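Local coordinates for protein succinate dehydrogenase (Membrane anchor subunit) (Mycolicibacterium smegmatis, PDB 7D6V) that serves as the membrane anchor subunit of succinate dehydrogenase and holds a Rieske-type iron-sulfur cluster that probably passes electrons to quinone, at residues V201-G215 against W230-A244. Numbering follows the deposited sequence.
Sequences VYTLSCHSCRHVTGG and WTQVSKLNTRHMLFA. With FES (Fe2/s2 (inorganic) cluster), chain J.
N237 and H240 both reach the break between helix 188-204 and helix 207-215, at S205. N237 ND2 donates to S205 O at 2.6 Å. The bond is nearly straight (166°) and lies in the amide plane. H240 ND1 also faces S205 OG, in a bond that is doubtful because it is modelled very short. S205 OG in turn donates to Y202 O. H240 NE2 binds one iron of the [2Fe-2S] cluster, and C206 SG binds the other. C114 is the second protein ligand of the iron held by H240, and H155 that of the iron held by C206. Each iron thus has one cysteine and one histidine, whereas a classical Rieske centre puts both histidines on one iron. The Y202 ring runs nearly parallel to the H240 ring but is slid off it. The ring of H207 has N237 ND2 3.4 Å above its plane, over its centre.

With CG anti to the backbone N (chi1 -165°) and the chain extended from CG to NE, R210 reaches across helix 230-237, from V233 to W230 and S234. Its CB packs on V233 CG1 at 3.8 Å. R210 CG touches W230 NE1 at 3.6 Å. R210 CD passes near S234 OG. R210 NE donates to S234 OG at 2.9 Å, tilted from the guanidinium plane. At the tip, R210 NH2 lies 3.6 Å from W230 CZ2, with guanidinium and indole planes 14° apart. R210 NH2 also hydrogen-bonds to N222 OD1 of the neighbouring iron-sulfur subunit. The side chain is a knob among W230, V233, S234 and N237.

At the other end, V201 CG1 sits 3.7 Å from the F243 ring centroid, a CH-pi contact. Helix 207-215 and helix 230-237 pack nearly antiparallel, their axes 8.8 Å apart at closest. This hairpin meets the iron-sulfur subunit, while Y202 and A244 lean on helix 115-124 and C209 on helix 155-175.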
# COMPACT_ATOMS: atom_id res chain seq x y z
N VAL C 201 36.56 5.54 4.16
CA VAL C 201 35.22 4.97 4.16
C VAL C 201 34.17 6.07 4.22
O VAL C 201 33.18 6.06 3.47
CB VAL C 201 35.06 3.97 5.32
CG1 VAL C 201 33.62 3.50 5.42
CG2 VAL C 201 35.99 2.80 5.14
N TYR C 202 34.38 7.05 5.10
CA TYR C 202 33.43 8.16 5.22
C TYR C 202 33.36 8.98 3.94
O TYR C 202 32.28 9.38 3.51
CB TYR C 202 33.80 9.04 6.41
CG TYR C 202 33.03 10.33 6.46
CD1 TYR C 202 31.66 10.34 6.68
CD2 TYR C 202 33.66 11.55 6.28
CE1 TYR C 202 30.95 11.51 6.72
CE2 TYR C 202 32.96 12.73 6.32
CZ TYR C 202 31.60 12.71 6.55
OH TYR C 202 30.90 13.89 6.59
N THR C 203 34.52 9.24 3.33
CA THR C 203 34.54 10.02 2.09
C THR C 203 33.86 9.27 0.95
O THR C 203 33.18 9.88 0.12
CB THR C 203 35.99 10.37 1.73
OG1 THR C 203 36.64 10.93 2.87
CG2 THR C 203 36.03 11.37 0.59
N LEU C 204 34.03 7.95 0.89
CA LEU C 204 33.45 7.18 -0.20
C LEU C 204 31.99 6.81 0.05
O LEU C 204 31.33 6.36 -0.89
CB LEU C 204 34.26 5.91 -0.44
CG LEU C 204 35.68 6.11 -0.95
CD1 LEU C 204 36.31 4.78 -1.29
CD2 LEU C 204 35.69 7.04 -2.15
N SER C 205 31.47 7.00 1.26
CA SER C 205 30.05 6.82 1.51
C SER C 205 29.25 8.11 1.29
O SER C 205 28.06 8.15 1.62
CB SER C 205 29.82 6.28 2.92
OG SER C 205 30.13 7.25 3.90
N CYS C 206 29.90 9.14 0.77
CA CYS C 206 29.24 10.42 0.55
C CYS C 206 28.09 10.34 -0.46
O CYS C 206 28.16 9.59 -1.43
CB CYS C 206 30.25 11.48 0.10
SG CYS C 206 29.53 12.87 -0.80
N HIS C 207 27.04 11.13 -0.23
CA HIS C 207 25.89 11.16 -1.12
C HIS C 207 26.25 11.72 -2.48
O HIS C 207 25.65 11.32 -3.49
CB HIS C 207 24.76 11.98 -0.50
CG HIS C 207 23.90 11.21 0.45
ND1 HIS C 207 24.00 11.33 1.82
CD2 HIS C 207 22.92 10.30 0.23
CE1 HIS C 207 23.12 10.54 2.40
NE2 HIS C 207 22.45 9.90 1.45
N SER C 208 27.19 12.66 -2.54
CA SER C 208 27.65 13.17 -3.83
C SER C 208 28.49 12.13 -4.57
O SER C 208 28.45 12.08 -5.80
CB SER C 208 28.45 14.45 -3.64
OG SER C 208 27.62 15.51 -3.20
N CYS C 209 29.25 11.32 -3.84
CA CYS C 209 29.97 10.22 -4.48
C CYS C 209 29.01 9.22 -5.10
O CYS C 209 29.24 8.72 -6.21
CB CYS C 209 30.87 9.53 -3.46
SG CYS C 209 31.82 8.14 -4.12
N ARG C 210 27.91 8.92 -4.41
CA ARG C 210 26.90 8.01 -4.95
C ARG C 210 26.32 8.55 -6.25
O ARG C 210 26.10 7.80 -7.20
CB ARG C 210 25.80 7.79 -3.91
CG ARG C 210 24.90 6.62 -4.19
CD ARG C 210 23.75 6.61 -3.20
NE ARG C 210 22.82 5.51 -3.45
CZ ARG C 210 21.56 5.49 -3.02
NH1 ARG C 210 21.09 6.51 -2.32
NH2 ARG C 210 20.78 4.46 -3.29
N HIS C 211 26.04 9.85 -6.29
CA HIS C 211 25.51 10.47 -7.50
C HIS C 211 26.54 10.46 -8.62
O HIS C 211 26.21 10.14 -9.77
CB HIS C 211 25.06 11.89 -7.18
CG HIS C 211 24.62 12.67 -8.37
ND1 HIS C 211 25.39 13.65 -8.94
CD2 HIS C 211 23.47 12.63 -9.09
CE1 HIS C 211 24.75 14.17 -9.97
NE2 HIS C 211 23.58 13.57 -10.08
N VAL C 212 27.79 10.81 -8.32
CA VAL C 212 28.80 10.97 -9.35
C VAL C 212 29.18 9.62 -9.95
O VAL C 212 29.39 9.50 -11.16
CB VAL C 212 30.03 11.71 -8.79
CG1 VAL C 212 31.23 11.54 -9.68
CG2 VAL C 212 29.71 13.19 -8.63
N THR C 213 29.28 8.58 -9.12
CA THR C 213 29.73 7.28 -9.62
C THR C 213 28.72 6.67 -10.58
O THR C 213 29.02 6.45 -11.76
CB THR C 213 30.00 6.34 -8.45
OG1 THR C 213 28.93 6.41 -7.50
CG2 THR C 213 31.31 6.71 -7.77
N GLY C 214 27.52 6.38 -10.10
CA GLY C 214 26.48 5.90 -11.00
C GLY C 214 25.08 6.35 -10.67
O GLY C 214 24.12 5.90 -11.31
N GLY C 215 24.93 7.23 -9.69
CA GLY C 215 23.60 7.63 -9.26
C GLY C 215 22.84 8.43 -10.31
O GLY C 215 21.62 8.33 -10.40
N TRP C 230 28.29 1.76 -8.01
CA TRP C 230 27.14 2.37 -7.36
C TRP C 230 26.54 1.45 -6.30
O TRP C 230 26.11 1.91 -5.24
CB TRP C 230 26.10 2.76 -8.41
CG TRP C 230 24.86 3.37 -7.85
CD1 TRP C 230 24.69 4.67 -7.48
CD2 TRP C 230 23.63 2.71 -7.59
NE1 TRP C 230 23.42 4.86 -7.01
CE2 TRP C 230 22.74 3.67 -7.06
CE3 TRP C 230 23.18 1.39 -7.74
CZ2 TRP C 230 21.44 3.36 -6.70
CZ3 TRP C 230 21.88 1.09 -7.38
CH2 TRP C 230 21.03 2.07 -6.86
N THR C 231 26.50 0.15 -6.58
CA THR C 231 25.96 -0.80 -5.60
C THR C 231 26.80 -0.81 -4.33
O THR C 231 26.26 -0.72 -3.21
CB THR C 231 25.90 -2.20 -6.22
OG1 THR C 231 25.00 -2.19 -7.33
CG2 THR C 231 25.41 -3.21 -5.19
N GLN C 232 28.12 -0.91 -4.47
CA GLN C 232 28.97 -0.88 -3.28
C GLN C 232 28.91 0.46 -2.55
O GLN C 232 28.87 0.50 -1.32
CB GLN C 232 30.41 -1.24 -3.66
CG GLN C 232 30.66 -2.74 -3.70
CD GLN C 232 29.78 -3.48 -4.67
OE1 GLN C 232 28.99 -4.33 -4.28
NE2 GLN C 232 29.90 -3.14 -5.95
N VAL C 233 28.88 1.57 -3.30
CA VAL C 233 28.81 2.87 -2.66
C VAL C 233 27.48 3.05 -1.94
O VAL C 233 27.43 3.69 -0.89
CB VAL C 233 29.06 3.98 -3.70
CG1 VAL C 233 28.66 5.34 -3.16
CG2 VAL C 233 30.53 4.00 -4.10
N SER C 234 26.39 2.50 -2.47
CA SER C 234 25.11 2.57 -1.78
C SER C 234 25.12 1.74 -0.51
O SER C 234 24.57 2.16 0.52
CB SER C 234 23.99 2.11 -2.72
OG SER C 234 23.95 2.89 -3.89
N LYS C 235 25.73 0.56 -0.55
CA LYS C 235 25.88 -0.23 0.66
C LYS C 235 26.65 0.54 1.73
O LYS C 235 26.29 0.51 2.91
CB LYS C 235 26.57 -1.56 0.36
CG LYS C 235 25.61 -2.70 0.07
CD LYS C 235 26.03 -3.50 -1.14
CE LYS C 235 27.45 -4.01 -1.01
NZ LYS C 235 27.88 -4.74 -2.23
N LEU C 236 27.71 1.24 1.33
CA LEU C 236 28.43 2.08 2.28
C LEU C 236 27.58 3.25 2.76
O LEU C 236 27.63 3.62 3.94
CB LEU C 236 29.73 2.59 1.66
CG LEU C 236 30.91 1.62 1.64
CD1 LEU C 236 32.17 2.36 1.25
CD2 LEU C 236 31.08 0.96 2.99
N ASN C 237 26.81 3.86 1.85
CA ASN C 237 26.05 5.05 2.15
C ASN C 237 24.89 4.79 3.10
O ASN C 237 24.44 5.72 3.78
CB ASN C 237 25.53 5.65 0.83
CG ASN C 237 24.77 6.93 1.03
OD1 ASN C 237 23.54 6.95 0.97
ND2 ASN C 237 25.49 8.02 1.25
N THR C 238 24.41 3.55 3.17
CA THR C 238 23.38 3.23 4.15
C THR C 238 23.85 3.46 5.59
O THR C 238 23.01 3.63 6.48
CB THR C 238 22.91 1.78 3.99
OG1 THR C 238 24.05 0.91 3.99
CG2 THR C 238 22.14 1.62 2.70
N ARG C 239 25.16 3.46 5.83
CA ARG C 239 25.74 3.66 7.15
C ARG C 239 26.48 4.99 7.26
O ARG C 239 27.44 5.11 8.03
CB ARG C 239 26.68 2.51 7.51
CG ARG C 239 26.04 1.14 7.65
CD ARG C 239 25.08 1.06 8.82
NE ARG C 239 23.73 1.51 8.49
CZ ARG C 239 22.80 1.77 9.39
NH1 ARG C 239 23.06 1.64 10.68
NH2 ARG C 239 21.59 2.18 9.00
N HIS C 240 26.05 6.00 6.50
CA HIS C 240 26.79 7.25 6.44
C HIS C 240 26.70 8.04 7.74
O HIS C 240 27.66 8.73 8.12
CB HIS C 240 26.30 8.09 5.27
CG HIS C 240 27.24 9.17 4.85
ND1 HIS C 240 28.56 8.93 4.54
CD2 HIS C 240 27.06 10.51 4.71
CE1 HIS C 240 29.15 10.06 4.21
NE2 HIS C 240 28.27 11.03 4.31
N MET C 241 25.55 7.98 8.43
CA MET C 241 25.43 8.59 9.75
C MET C 241 26.50 8.11 10.70
O MET C 241 27.09 8.90 11.44
CB MET C 241 24.04 8.30 10.33
CG MET C 241 23.80 8.94 11.68
SD MET C 241 22.16 8.60 12.34
CE MET C 241 22.33 6.87 12.76
N LEU C 242 26.75 6.80 10.71
CA LEU C 242 27.66 6.22 11.69
C LEU C 242 29.11 6.61 11.40
O LEU C 242 29.87 6.90 12.33
CB LEU C 242 27.51 4.70 11.70
CG LEU C 242 28.27 3.91 12.76
CD1 LEU C 242 27.55 3.99 14.09
CD2 LEU C 242 28.44 2.47 12.32
N PHE C 243 29.49 6.62 10.13
CA PHE C 243 30.89 6.87 9.78
C PHE C 243 31.30 8.30 10.09
O PHE C 243 32.46 8.54 10.42
CB PHE C 243 31.13 6.55 8.30
CG PHE C 243 30.89 5.11 7.96
CD1 PHE C 243 31.27 4.10 8.83
CD2 PHE C 243 30.28 4.76 6.76
CE1 PHE C 243 31.05 2.78 8.51
CE2 PHE C 243 30.06 3.43 6.45
CZ PHE C 243 30.45 2.44 7.32
N ALA C 244 30.38 9.26 10.01
CA ALA C 244 30.71 10.64 10.37
C ALA C 244 31.14 10.74 11.83
O ALA C 244 32.21 11.29 12.14
CB ALA C 244 29.51 11.54 10.09
FE1 FES J . 27.96 13.52 3.80
FE2 FES J . 29.09 13.89 1.38
S1 FES J . 26.94 13.77 1.86
S2 FES J . 30.10 13.56 3.30